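Local coordinates for acetyltransferase (Brucella abortus str. 2308 A, PDB 4ZBG), which binds acetyl coenzyme A and probably transfers its acetyl group to an amine of an acceptor substrate, as GNAT acetyltransferases do, at residues Glu61-Ser72 with Tyr84-Arg95; Tyr128-Ala136 with Tyr149-Pro157. All blocks are in the same frame, centred on the assembly; numbering follows the deposited sequence.

Contact 1: Glu61-Ser72 with Tyr84-Arg95. With ACO (acetyl coenzyme *a), chain B.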
loop_
_atom_site.group_PDB
_atom_site.type_symbol
_atom_site.label_atom_id
_atom_site.label_comp_id
_atom_site.label_asym_id
_atom_site.label_seq_id
_atom_site.Cartn_x
_atom_site.Cartn_y
_atom_site.Cartn_z
ATOM N N GLU A 61 -14.649 -9.469 4.515
ATOM C CA GLU A 61 -15.276 -10.744 4.828
ATOM C C GLU A 61 -16.430 -10.459 5.774
ATOM O O GLU A 61 -16.256 -9.745 6.768
ATOM C CB GLU A 61 -14.250 -11.654 5.490
ATOM C CG GLU A 61 -14.693 -13.078 5.717
ATOM C CD GLU A 61 -13.626 -13.870 6.429
ATOM O OE1 GLU A 61 -13.747 -14.059 7.652
ATOM O OE2 GLU A 61 -12.643 -14.280 5.777
ATOM N N ASP A 62 -17.610 -10.995 5.461
ATOM C CA ASP A 62 -18.810 -10.749 6.264
ATOM C C ASP A 62 -19.066 -9.253 6.467
ATOM O O ASP A 62 -19.515 -8.824 7.534
ATOM C CB ASP A 62 -18.726 -11.483 7.609
ATOM C CG ASP A 62 -18.812 -12.987 7.454
ATOM O OD1 ASP A 62 -19.609 -13.447 6.610
ATOM O OD2 ASP A 62 -18.088 -13.707 8.171
ATOM N N GLY A 63 -18.769 -8.465 5.437
ATOM C CA GLY A 63 -19.007 -7.035 5.473
ATOM C C GLY A 63 -18.018 -6.225 6.289
ATOM O O GLY A 63 -18.184 -5.016 6.429
ATOM N N GLN A 64 -16.988 -6.883 6.817
ATOM C CA GLN A 64 -15.964 -6.220 7.625
ATOM C C GLN A 64 -14.664 -6.095 6.837
ATOM O O GLN A 64 -14.259 -7.034 6.150
ATOM C CB GLN A 64 -15.703 -7.015 8.907
ATOM C CG GLN A 64 -14.632 -6.406 9.811
ATOM C CD GLN A 64 -14.371 -7.224 11.063
ATOM O OE1 GLN A 64 -14.262 -6.685 12.171
ATOM N NE2 GLN A 64 -14.278 -8.526 10.901
ATOM N N VAL A 65 -14.020 -4.937 6.933
ATOM C CA VAL A 65 -12.695 -4.759 6.347
ATOM C C VAL A 65 -11.676 -5.472 7.225
ATOM O O VAL A 65 -11.524 -5.137 8.398
ATOM C CB VAL A 65 -12.327 -3.273 6.180
ATOM C CG1 VAL A 65 -10.895 -3.140 5.683
ATOM C CG2 VAL A 65 -13.296 -2.573 5.231
ATOM N N LEU A 66 -10.981 -6.455 6.664
ATOM C CA LEU A 66 -9.936 -7.168 7.395
ATOM C C LEU A 66 -8.550 -6.599 7.137
ATOM O O LEU A 66 -7.638 -6.810 7.926
ATOM C CB LEU A 66 -9.921 -8.639 7.000
ATOM C CG LEU A 66 -11.191 -9.447 7.226
ATOM C CD1 LEU A 66 -10.898 -10.890 6.871
ATOM C CD2 LEU A 66 -11.677 -9.324 8.665
ATOM N N GLY A 67 -8.385 -5.917 6.010
ATOM C CA GLY A 67 -7.085 -5.419 5.621
ATOM C C GLY A 67 -7.229 -4.383 4.544
ATOM O O GLY A 67 -8.270 -4.304 3.887
ATOM N N HIS A 68 -6.175 -3.598 4.368
ATOM C CA HIS A 68 -6.179 -2.489 3.436
ATOM C C HIS A 68 -4.773 -2.277 2.883
ATOM O O HIS A 68 -3.776 -2.522 3.572
ATOM C CB HIS A 68 -6.646 -1.208 4.133
ATOM C CG HIS A 68 -6.480 0.007 3.285
ATOM N ND1 HIS A 68 -5.449 0.906 3.462
ATOM C CD2 HIS A 68 -7.182 0.437 2.211
ATOM C CE1 HIS A 68 -5.536 1.848 2.539
ATOM N NE2 HIS A 68 -6.581 1.586 1.771
ATOM N N ILE A 69 -4.692 -1.805 1.642
ATOM C CA ILE A 69 -3.415 -1.406 1.060
ATOM C C ILE A 69 -3.573 -0.123 0.255
ATOM O O ILE A 69 -4.564 0.040 -0.464
ATOM C CB ILE A 69 -2.790 -2.551 0.243
ATOM C CG1 ILE A 69 -1.380 -2.190 -0.235
ATOM C CG2 ILE A 69 -3.694 -2.931 -0.931
ATOM C CD1 ILE A 69 -0.639 -3.395 -0.751
ATOM N N ALA A 70 -2.589 0.768 0.384
ATOM C CA ALA A 70 -2.516 2.006 -0.381
ATOM C C ALA A 70 -1.318 2.011 -1.323
ATOM O O ALA A 70 -0.241 1.527 -0.966
ATOM C CB ALA A 70 -2.403 3.195 0.560
ATOM N N PHE A 71 -1.515 2.593 -2.503
ATOM C CA PHE A 71 -0.435 2.934 -3.414
ATOM C C PHE A 71 -0.587 4.386 -3.818
ATOM O O PHE A 71 -1.706 4.874 -3.955
ATOM C CB PHE A 71 -0.485 2.085 -4.676
ATOM C CG PHE A 71 -0.291 0.623 -4.443
ATOM C CD1 PHE A 71 -1.351 -0.185 -4.063
ATOM C CD2 PHE A 71 0.951 0.043 -4.645
ATOM C CE1 PHE A 71 -1.170 -1.537 -3.872
ATOM C CE2 PHE A 71 1.144 -1.313 -4.463
ATOM C CZ PHE A 71 0.084 -2.106 -4.073
ATOM N N SER A 72 0.537 5.064 -4.046
ATOM C CA SER A 72 0.527 6.480 -4.411
ATOM C C SER A 72 1.749 6.766 -5.277
ATOM O O SER A 72 2.720 6.009 -5.242
ATOM C CB SER A 72 0.514 7.363 -3.148
ATOM O OG SER A 72 1.600 7.072 -2.294
ATOM N N TYR A 84 5.432 4.037 -8.295
ATOM C CA TYR A 84 4.514 4.175 -7.178
ATOM C C TYR A 84 5.176 3.673 -5.913
ATOM O O TYR A 84 6.134 2.903 -5.963
ATOM C CB TYR A 84 3.207 3.419 -7.481
ATOM C CG TYR A 84 2.505 4.027 -8.675
ATOM C CD1 TYR A 84 2.830 3.633 -9.974
ATOM C CD2 TYR A 84 1.566 5.045 -8.516
ATOM C CE1 TYR A 84 2.226 4.220 -11.070
ATOM C CE2 TYR A 84 0.960 5.637 -9.605
ATOM C CZ TYR A 84 1.289 5.217 -10.879
ATOM O OH TYR A 84 0.687 5.799 -11.974
ATOM N N GLY A 85 4.672 4.128 -4.779
ATOM C CA GLY A 85 5.094 3.617 -3.493
ATOM C C GLY A 85 3.978 2.804 -2.886
ATOM O O GLY A 85 2.803 3.178 -2.965
ATOM N N LEU A 86 4.347 1.672 -2.302
ATOM C CA LEU A 86 3.406 0.805 -1.614
ATOM C C LEU A 86 3.421 1.163 -0.135
ATOM O O LEU A 86 4.471 1.106 0.505
ATOM C CB LEU A 86 3.819 -0.661 -1.799
ATOM C CG LEU A 86 2.886 -1.755 -1.269
ATOM C CD1 LEU A 86 3.281 -3.066 -1.921
ATOM C CD2 LEU A 86 2.905 -1.897 0.261
ATOM N N GLY A 87 2.259 1.496 0.414
ATOM C CA GLY A 87 2.143 1.688 1.844
ATOM C C GLY A 87 1.238 2.835 2.236
ATOM O O GLY A 87 1.113 3.819 1.509
ATOM N N PRO A 88 0.614 2.735 3.414
ATOM C CA PRO A 88 0.673 1.565 4.300
ATOM C C PRO A 88 -0.088 0.358 3.759
ATOM O O PRO A 88 -0.965 0.492 2.907
ATOM C CB PRO A 88 -0.034 2.064 5.565
ATOM C CG PRO A 88 -0.976 3.089 5.064
ATOM C CD PRO A 88 -0.236 3.804 3.963
ATOM N N VAL A 89 0.293 -0.815 4.255
ATOM C CA VAL A 89 -0.523 -2.017 4.166
ATOM C C VAL A 89 -0.797 -2.444 5.603
ATOM O O VAL A 89 0.108 -2.410 6.447
ATOM C CB VAL A 89 0.151 -3.126 3.310
ATOM C CG1 VAL A 89 1.548 -3.480 3.813
ATOM C CG2 VAL A 89 -0.743 -4.360 3.239
ATOM N N SER A 90 -2.041 -2.833 5.873
ATOM C CA SER A 90 -2.508 -3.068 7.235
ATOM C C SER A 90 -3.471 -4.231 7.249
ATOM O O SER A 90 -4.362 -4.296 6.411
ATOM C CB SER A 90 -3.289 -1.847 7.748
ATOM O OG SER A 90 -2.544 -0.654 7.630
ATOM N N VAL A 91 -3.315 -5.126 8.214
ATOM C CA VAL A 91 -4.271 -6.213 8.416
ATOM C C VAL A 91 -4.637 -6.221 9.893
ATOM O O VAL A 91 -3.771 -6.019 10.739
ATOM C CB VAL A 91 -3.693 -7.575 7.952
ATOM C CG1 VAL A 91 -4.599 -8.749 8.363
ATOM C CG2 VAL A 91 -3.473 -7.565 6.442
ATOM N N LEU A 92 -5.915 -6.440 10.209
ATOM C CA LEU A 92 -6.331 -6.532 11.605
ATOM C C LEU A 92 -5.420 -7.504 12.333
ATOM O O LEU A 92 -5.203 -8.614 11.850
ATOM C CB LEU A 92 -7.760 -7.055 11.697
ATOM C CG LEU A 92 -8.879 -6.065 11.394
ATOM C CD1 LEU A 92 -10.223 -6.774 11.435
ATOM C CD2 LEU A 92 -8.859 -4.904 12.380
ATOM N N PRO A 93 -4.895 -7.096 13.500
ATOM C CA PRO A 93 -3.963 -7.971 14.212
ATOM C C PRO A 93 -4.433 -9.423 14.352
ATOM O O PRO A 93 -3.645 -10.344 14.117
ATOM C CB PRO A 93 -3.827 -7.275 15.565
ATOM C CG PRO A 93 -3.857 -5.819 15.175
ATOM C CD PRO A 93 -4.909 -5.736 14.076
ATOM N N ALA A 94 -5.696 -9.632 14.712
ATOM C CA ALA A 94 -6.205 -10.981 14.918
ATOM C C ALA A 94 -6.175 -11.847 13.664
ATOM O O ALA A 94 -6.128 -13.074 13.764
ATOM C CB ALA A 94 -7.607 -10.924 15.470
ATOM N N ARG A 95 -6.213 -11.215 12.493
ATOM C CA ARG A 95 -6.274 -11.945 11.234
ATOM C C ARG A 95 -4.954 -11.947 10.472
ATOM O O ARG A 95 -4.911 -12.395 9.337
ATOM C CB ARG A 95 -7.409 -11.414 10.352
ATOM C CG ARG A 95 -8.814 -11.656 10.922
ATOM C CD ARG A 95 -9.174 -13.143 11.013
ATOM N NE ARG A 95 -9.267 -13.745 9.687
ATOM C CZ ARG A 95 -10.378 -13.824 8.961
ATOM N NH1 ARG A 95 -11.522 -13.343 9.422
ATOM N NH2 ARG A 95 -10.347 -14.384 7.760
HETATM N N1A ACO B . 1.299 -20.736 7.141
HETATM C C2A ACO B . 2.489 -20.346 7.583
HETATM N N3A ACO B . 2.859 -19.077 7.561
HETATM C C4A ACO B . 2.031 -18.141 7.082
HETATM C C5A ACO B . 0.790 -18.503 6.613
HETATM C C6A ACO B . 0.437 -19.860 6.659
HETATM N N6A ACO B . -0.860 -20.294 6.181
HETATM N N7A ACO B . 0.171 -17.393 6.194
HETATM C C8A ACO B . 1.005 -16.383 6.392
HETATM N N9A ACO B . 2.136 -16.807 6.930
HETATM C C1B ACO B . 3.296 -15.992 7.290
HETATM C C2B ACO B . 3.902 -15.393 6.259
HETATM O O2B ACO B . 4.841 -16.245 5.565
HETATM C C3B ACO B . 4.674 -14.095 6.966
HETATM O O3B ACO B . 5.848 -14.550 7.691
HETATM P P3B ACO B . 7.374 -14.473 7.077
HETATM O O7A ACO B . 8.270 -14.992 8.176
HETATM O O8A ACO B . 7.687 -13.036 6.735
HETATM O O9A ACO B . 7.411 -15.352 5.847
HETATM C C4B ACO B . 3.768 -13.609 7.819
HETATM O O4B ACO B . 2.772 -14.792 8.125
HETATM C C5B ACO B . 2.872 -12.465 7.311
HETATM O O5B ACO B . 2.446 -12.743 6.000
HETATM P P1A ACO B . 0.904 -12.477 5.521
HETATM O O1A ACO B . -0.068 -13.369 6.233
HETATM O O2A ACO B . 0.913 -12.516 4.018
HETATM O O3A ACO B . 0.639 -10.933 5.915
HETATM P P2A ACO B . -0.367 -10.364 7.041
HETATM O O4A ACO B . -1.790 -10.578 6.630
HETATM O O5A ACO B . 0.043 -10.826 8.412
HETATM O O6A ACO B . -0.066 -8.784 6.857
HETATM C CBP ACO B . 1.224 -6.893 7.538
HETATM C CCP ACO B . 1.255 -8.299 6.932
HETATM C CDP ACO B . 2.646 -6.337 7.518
HETATM C CEP ACO B . 0.294 -6.035 6.689
HETATM C CAP ACO B . 0.698 -6.990 8.971
HETATM O OAP ACO B . 1.656 -7.664 9.751
HETATM C C9P ACO B . 0.398 -5.638 9.620
HETATM O O9P ACO B . -0.618 -5.038 9.432
HETATM N N8P ACO B . 1.422 -5.141 10.493
HETATM C C7P ACO B . 1.279 -3.887 11.198
HETATM C C6P ACO B . 1.343 -2.701 10.248
HETATM C C5P ACO B . 2.610 -2.728 9.419
HETATM O O5P ACO B . 3.692 -2.807 9.913
HETATM N N4P ACO B . 2.444 -2.650 7.997
HETATM C C3P ACO B . 3.603 -2.668 7.130
HETATM C C2P ACO B . 4.269 -1.299 7.089
HETATM S S1P ACO B . 5.553 -1.309 5.809
HETATM C C ACO B . 4.658 -0.981 4.282
HETATM O O ACO B . 3.503 -0.696 4.307
HETATM C CH3 ACO B . 5.444 -1.099 2.988
HETATM O O HOH W 1 -3.555 0.818 5.610
HETATM O O HOH W 2 1.300 4.700 -1.048
#
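Gly67, His68 and Ile69 face Val91, Ser90 and Val89 as antiparallel strands whose axes come within 4.6 Å at 171°; the register slips by one residue between Ile69 and Phe71, the mark of a beta bulge. The slip falls at Gly87 and Pro88, which are joined by a cis peptide bond, and there Ala70 bonds to two residues: its N to Pro88 O and its O to Gly87 N.

On one face of the sheet, Leu86 lies alongside Phe71, its CG 3.7 Å from Phe71 CE2, while the Ile69 side chain crosses that of Leu86 at about a right angle, its CD1 meeting Leu86 CG. Ile69 and Val89 run side by side on the same face, and helix 100-114 packs on Ile69, Phe71 and Leu86. On the other face a water joins His68 ND1 to Ser90 OG, the imidazole being held at its far nitrogen by Ser56. A second water accepts from Ser72 OG and donates to the carbonyl oxygens of Gly85 and Gly87.

At the hairpin's open end Arg95, its chain bent at chi2 and chi3, forms a salt bridge with Glu61, end-on: NH1 donates to Glu61 OE1 at 2.9 Å and NH2 to Glu61 OE2 at 3.0 Å. The carboxylate and guanidinium planes are 39° apart, Leu66 CD1 sits over one guanidinium face, and NE turns to Glu98.

Beyond the slip, strand 84-91 turns backbone groups to the cofactor. Val89 O receives N4P of acetyl-CoA at 2.8 Å, and Val91 N donates to its O9P at 3.0 Å. Val89 N gives the thioester O a longer, more bent hydrogen bond of 3.2 Å. The pantetheine thus pairs with the strand edge much as another strand would, and the Val89 N-H could help polarise the thioester carbonyl, consistent with acetyl transfer.

Contact 2: Tyr128-Ala136 with Tyr149-Pro157; sequences YYRRFGFKA and YFQCLAFGP. With ACO (acetyl coenzyme *a), chain B.
Lys135 and Cys152 form a single antiparallel bridge with two hydrogen bonds: Lys135 N to Cys152 O and Cys152 N to Lys135 O, both 2.8 Å.

Apolar contact centres on Phe134 and Leu153, which cross at about a right angle. Leu153 CB stands over the ring face of Phe134, 3.8 Å from its centroid and 15° off the normal, a CH-pi contact. With chi1 at 170°, CG of Leu153 is anti to its backbone N, and the two methyls come up against the preceding turn, CD2 lying 3.4 Å from Phe132 O.

Water-mediated contact gathers at Gln151 OE1. One water, whose bond to OE1 is less certain, also meets Tyr129 N weakly; a second donates to OE1 and, weakly, to Phe134 O. Gln151 NE2 is held by Asp125 O.

Polar contact with acetyl-CoA belongs to the 3-10 turn. Tyr128 OH donates to the pyrophosphate oxygen O2A at 2.8 Å. Arg131 gives NH2 to O9A of the 3'-phosphate at 2.8 Å and NH1 to the ribose O2B, while its NE bonds Tyr128 O and Tyr128 CD1 lies over its guanidinium face. Tyr129 OH lies 3.6 Å from S1P of acetyl-CoA, so the turn lines the thioester end as well as the phosphates.

Strand 151-154 pairs with strand 119-122, whose Leu122 touches Tyr129, Phe134 and Gln151; helix 100-114 touches Tyr128 through Ile105, and Arg131 and Phe132 through Arg106.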
loop_
_atom_site.group_PDB
_atom_site.type_symbol
_atom_site.label_atom_id
_atom_site.label_comp_id
_atom_site.label_asym_id
_atom_site.label_seq_id
_atom_site.Cartn_x
_atom_site.Cartn_y
_atom_site.Cartn_z
ATOM N N TYR A 128 10.357 -10.130 3.722
ATOM C CA TYR A 128 8.972 -10.467 3.398
ATOM C C TYR A 128 8.593 -10.153 1.952
ATOM O O TYR A 128 7.946 -10.961 1.286
ATOM C CB TYR A 128 8.015 -9.753 4.355
ATOM C CG TYR A 128 6.553 -9.940 4.019
ATOM C CD1 TYR A 128 5.917 -11.162 4.219
ATOM C CD2 TYR A 128 5.803 -8.887 3.514
ATOM C CE1 TYR A 128 4.572 -11.326 3.914
ATOM C CE2 TYR A 128 4.460 -9.040 3.207
ATOM C CZ TYR A 128 3.850 -10.257 3.410
ATOM O OH TYR A 128 2.517 -10.383 3.095
ATOM N N TYR A 129 9.008 -8.991 1.467
ATOM C CA TYR A 129 8.545 -8.514 0.172
ATOM C C TYR A 129 9.259 -9.168 -1.009
ATOM O O TYR A 129 8.879 -8.969 -2.156
ATOM C CB TYR A 129 8.617 -6.987 0.110
ATOM C CG TYR A 129 7.790 -6.333 1.199
ATOM C CD1 TYR A 129 6.430 -6.100 1.021
ATOM C CD2 TYR A 129 8.363 -5.967 2.415
ATOM C CE1 TYR A 129 5.666 -5.501 2.016
ATOM C CE2 TYR A 129 7.608 -5.371 3.418
ATOM C CZ TYR A 129 6.257 -5.144 3.216
ATOM O OH TYR A 129 5.495 -4.555 4.209
ATOM N N ARG A 130 10.268 -9.988 -0.730
ATOM C CA ARG A 130 10.949 -10.722 -1.795
ATOM C C ARG A 130 9.991 -11.636 -2.554
ATOM O O ARG A 130 10.197 -11.904 -3.735
ATOM C CB ARG A 130 12.117 -11.534 -1.238
ATOM C CG ARG A 130 13.255 -10.680 -0.723
ATOM C CD ARG A 130 14.326 -11.537 -0.063
ATOM N NE ARG A 130 14.795 -12.616 -0.930
ATOM C CZ ARG A 130 15.835 -12.518 -1.752
ATOM N NH1 ARG A 130 16.192 -13.553 -2.501
ATOM N NH2 ARG A 130 16.519 -11.384 -1.828
ATOM N N ARG A 131 8.946 -12.115 -1.878
ATOM C CA ARG A 131 8.003 -13.039 -2.503
ATOM C C ARG A 131 7.186 -12.371 -3.606
ATOM O O ARG A 131 6.548 -13.060 -4.398
ATOM C CB ARG A 131 7.076 -13.676 -1.454
ATOM C CG ARG A 131 6.029 -12.724 -0.880
ATOM C CD ARG A 131 5.432 -13.257 0.420
ATOM N NE ARG A 131 6.482 -13.408 1.418
ATOM C CZ ARG A 131 6.407 -14.166 2.506
ATOM N NH1 ARG A 131 5.295 -14.827 2.807
ATOM N NH2 ARG A 131 7.465 -14.252 3.299
ATOM N N PHE A 132 7.201 -11.040 -3.654
ATOM C CA PHE A 132 6.499 -10.307 -4.700
ATOM C C PHE A 132 7.479 -9.771 -5.738
ATOM O O PHE A 132 7.098 -8.994 -6.616
ATOM C CB PHE A 132 5.700 -9.142 -4.108
ATOM C CG PHE A 132 5.000 -9.478 -2.820
ATOM C CD1 PHE A 132 3.879 -10.298 -2.816
ATOM C CD2 PHE A 132 5.464 -8.981 -1.609
ATOM C CE1 PHE A 132 3.235 -10.613 -1.626
ATOM C CE2 PHE A 132 4.832 -9.297 -0.419
ATOM C CZ PHE A 132 3.710 -10.115 -0.425
ATOM N N GLY A 133 8.746 -10.153 -5.625
ATOM C CA GLY A 133 9.739 -9.709 -6.589
ATOM C C GLY A 133 10.525 -8.461 -6.225
ATOM O O GLY A 133 11.368 -8.023 -6.997
ATOM N N PHE A 134 10.265 -7.879 -5.060
ATOM C CA PHE A 134 11.038 -6.721 -4.623
ATOM C C PHE A 134 12.488 -7.084 -4.342
ATOM O O PHE A 134 12.782 -8.128 -3.756
ATOM C CB PHE A 134 10.422 -6.084 -3.378
ATOM C CG PHE A 134 9.158 -5.325 -3.649
ATOM C CD1 PHE A 134 9.197 -3.978 -3.962
ATOM C CD2 PHE A 134 7.932 -5.965 -3.598
ATOM C CE1 PHE A 134 8.036 -3.286 -4.222
ATOM C CE2 PHE A 134 6.773 -5.279 -3.852
ATOM C CZ PHE A 134 6.827 -3.932 -4.163
ATOM N N LYS A 135 13.390 -6.200 -4.754
ATOM C CA LYS A 135 14.818 -6.390 -4.524
ATOM C C LYS A 135 15.417 -5.178 -3.816
ATOM O O LYS A 135 14.922 -4.063 -3.961
ATOM C CB LYS A 135 15.538 -6.654 -5.848
ATOM C CG LYS A 135 15.067 -7.932 -6.543
ATOM C CD LYS A 135 15.927 -8.278 -7.746
ATOM C CE LYS A 135 15.860 -7.200 -8.813
ATOM N NZ LYS A 135 16.729 -7.535 -9.982
ATOM N N ALA A 136 16.480 -5.401 -3.048
ATOM C CA ALA A 136 17.132 -4.325 -2.310
ATOM C C ALA A 136 18.317 -3.757 -3.085
ATOM O O ALA A 136 18.286 -3.668 -4.315
ATOM C CB ALA A 136 17.582 -4.817 -0.940
ATOM N N TYR A 149 17.893 0.790 2.191
ATOM C CA TYR A 149 16.721 1.654 2.217
ATOM C C TYR A 149 15.578 1.054 1.393
ATOM O O TYR A 149 14.962 0.075 1.797
ATOM C CB TYR A 149 17.079 3.050 1.705
ATOM N N PHE A 150 15.315 1.640 0.231
ATOM C CA PHE A 150 14.195 1.239 -0.614
ATOM C C PHE A 150 14.306 -0.182 -1.140
ATOM O O PHE A 150 15.403 -0.678 -1.386
ATOM C CB PHE A 150 14.068 2.195 -1.806
ATOM C CG PHE A 150 13.741 3.597 -1.415
ATOM C CD1 PHE A 150 12.490 3.917 -0.915
ATOM C CD2 PHE A 150 14.684 4.600 -1.545
ATOM C CE1 PHE A 150 12.184 5.216 -0.546
ATOM C CE2 PHE A 150 14.385 5.899 -1.180
ATOM C CZ PHE A 150 13.133 6.206 -0.681
ATOM N N GLN A 151 13.158 -0.828 -1.308
ATOM C CA GLN A 151 13.071 -2.068 -2.062
ATOM C C GLN A 151 12.287 -1.761 -3.319
ATOM O O GLN A 151 11.349 -0.962 -3.297
ATOM C CB GLN A 151 12.397 -3.159 -1.239
ATOM C CG GLN A 151 13.088 -3.385 0.092
ATOM C CD GLN A 151 12.411 -4.461 0.906
ATOM O OE1 GLN A 151 11.979 -5.472 0.359
ATOM N NE2 GLN A 151 12.294 -4.242 2.218
ATOM N N CYS A 152 12.662 -2.409 -4.413
ATOM C CA CYS A 152 12.156 -2.026 -5.725
ATOM C C CYS A 152 11.687 -3.207 -6.537
ATOM O O CYS A 152 12.308 -4.267 -6.540
ATOM C CB CYS A 152 13.241 -1.316 -6.535
ATOM S SG CYS A 152 13.840 0.220 -5.848
ATOM N N LEU A 153 10.573 -3.004 -7.231
ATOM C CA LEU A 153 10.036 -3.978 -8.170
ATOM C C LEU A 153 9.778 -3.254 -9.487
ATOM O O LEU A 153 8.891 -2.400 -9.572
ATOM C CB LEU A 153 8.739 -4.596 -7.638
ATOM C CG LEU A 153 7.944 -5.463 -8.619
ATOM C CD1 LEU A 153 8.764 -6.652 -9.110
ATOM C CD2 LEU A 153 6.653 -5.953 -7.983
ATOM N N ALA A 154 10.567 -3.578 -10.507
ATOM C CA ALA A 154 10.426 -2.939 -11.807
ATOM C C ALA A 154 9.509 -3.775 -12.681
ATOM O O ALA A 154 9.645 -4.999 -12.734
ATOM C CB ALA A 154 11.789 -2.790 -12.474
ATOM N N PHE A 155 8.575 -3.127 -13.366
ATOM C CA PHE A 155 7.685 -3.839 -14.283
ATOM C C PHE A 155 8.261 -3.904 -15.695
ATOM O O PHE A 155 7.851 -4.732 -16.505
ATOM C CB PHE A 155 6.291 -3.214 -14.273
ATOM C CG PHE A 155 5.614 -3.285 -12.934
ATOM C CD1 PHE A 155 5.759 -4.405 -12.131
ATOM C CD2 PHE A 155 4.850 -2.227 -12.468
ATOM C CE1 PHE A 155 5.140 -4.476 -10.892
ATOM C CE2 PHE A 155 4.228 -2.292 -11.231
ATOM C CZ PHE A 155 4.373 -3.420 -10.444
ATOM N N GLY A 156 9.218 -3.025 -15.967
ATOM C CA GLY A 156 9.986 -3.041 -17.197
ATOM C C GLY A 156 11.450 -2.816 -16.868
ATOM O O GLY A 156 12.039 -3.587 -16.108
ATOM N N PRO A 157 12.047 -1.750 -17.423
ATOM C CA PRO A 157 13.437 -1.407 -17.103
ATOM C C PRO A 157 13.631 -1.119 -15.618
ATOM O O PRO A 157 12.672 -0.770 -14.920
ATOM C CB PRO A 157 13.679 -0.133 -17.919
ATOM C CG PRO A 157 12.696 -0.203 -19.032
ATOM C CD PRO A 157 11.482 -0.862 -18.451
HETATM N N1A ACO B . 1.299 -20.736 7.141
HETATM C C2A ACO B . 2.489 -20.346 7.583
HETATM N N3A ACO B . 2.859 -19.077 7.561
HETATM C C4A ACO B . 2.031 -18.141 7.082
HETATM C C5A ACO B . 0.790 -18.503 6.613
HETATM C C6A ACO B . 0.437 -19.860 6.659
HETATM N N6A ACO B . -0.860 -20.294 6.181
HETATM N N7A ACO B . 0.171 -17.393 6.194
HETATM C C8A ACO B . 1.005 -16.383 6.392
HETATM N N9A ACO B . 2.136 -16.807 6.930
HETATM C C1B ACO B . 3.296 -15.992 7.290
HETATM C C2B ACO B . 3.902 -15.393 6.259
HETATM O O2B ACO B . 4.841 -16.245 5.565
HETATM C C3B ACO B . 4.674 -14.095 6.966
HETATM O O3B ACO B . 5.848 -14.550 7.691
HETATM P P3B ACO B . 7.374 -14.473 7.077
HETATM O O7A ACO B . 8.270 -14.992 8.176
HETATM O O8A ACO B . 7.687 -13.036 6.735
HETATM O O9A ACO B . 7.411 -15.352 5.847
HETATM C C4B ACO B . 3.768 -13.609 7.819
HETATM O O4B ACO B . 2.772 -14.792 8.125
HETATM C C5B ACO B . 2.872 -12.465 7.311
HETATM O O5B ACO B . 2.446 -12.743 6.000
HETATM P P1A ACO B . 0.904 -12.477 5.521
HETATM O O1A ACO B . -0.068 -13.369 6.233
HETATM O O2A ACO B . 0.913 -12.516 4.018
HETATM O O3A ACO B . 0.639 -10.933 5.915
HETATM P P2A ACO B . -0.367 -10.364 7.041
HETATM O O4A ACO B . -1.790 -10.578 6.630
HETATM O O5A ACO B . 0.043 -10.826 8.412
HETATM O O6A ACO B . -0.066 -8.784 6.857
HETATM C CBP ACO B . 1.224 -6.893 7.538
HETATM C CCP ACO B . 1.255 -8.299 6.932
HETATM C CDP ACO B . 2.646 -6.337 7.518
HETATM C CEP ACO B . 0.294 -6.035 6.689
HETATM C CAP ACO B . 0.698 -6.990 8.971
HETATM O OAP ACO B . 1.656 -7.664 9.751
HETATM C C9P ACO B . 0.398 -5.638 9.620
HETATM O O9P ACO B . -0.618 -5.038 9.432
HETATM N N8P ACO B . 1.422 -5.141 10.493
HETATM C C7P ACO B . 1.279 -3.887 11.198
HETATM C C6P ACO B . 1.343 -2.701 10.248
HETATM C C5P ACO B . 2.610 -2.728 9.419
HETATM O O5P ACO B . 3.692 -2.807 9.913
HETATM N N4P ACO B . 2.444 -2.650 7.997
HETATM C C3P ACO B . 3.603 -2.668 7.130
HETATM C C2P ACO B . 4.269 -1.299 7.089
HETATM S S1P ACO B . 5.553 -1.309 5.809
HETATM C C ACO B . 4.658 -0.981 4.282
HETATM O O ACO B . 3.503 -0.696 4.307
HETATM C CH3 ACO B . 5.444 -1.099 2.988
HETATM O O HOH W 3 11.573 -7.927 1.487
HETATM O O HOH W 4 13.753 -6.765 -1.330
#

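How the contacts relate
Contact 1 closes before contact 2 opens along the chain, and their centres lie about 19 Å apart, on opposite sides of the chain's centre. One mixed sheet holds both: strand 83-91 pairs in parallel with strand 119-122, which in turn pairs with strand 151-154. Helix 100-114 packs against side chains of each. They meet directly where Val89 CG1 comes 4.1 Å from Tyr129 OH and Leu86 CD1 lies 4.3 Å from Phe134 CZ. Acetyl-CoA spans the two: 84-95 pairs with the pantetheine and thioester; 128-136 bonds phosphate and ribose oxygens and also comes up to the thioester. Backbone N-H groups of Gly97, Gly99, Gly101 and Gly102 add further hydrogen bonds to the cofactor.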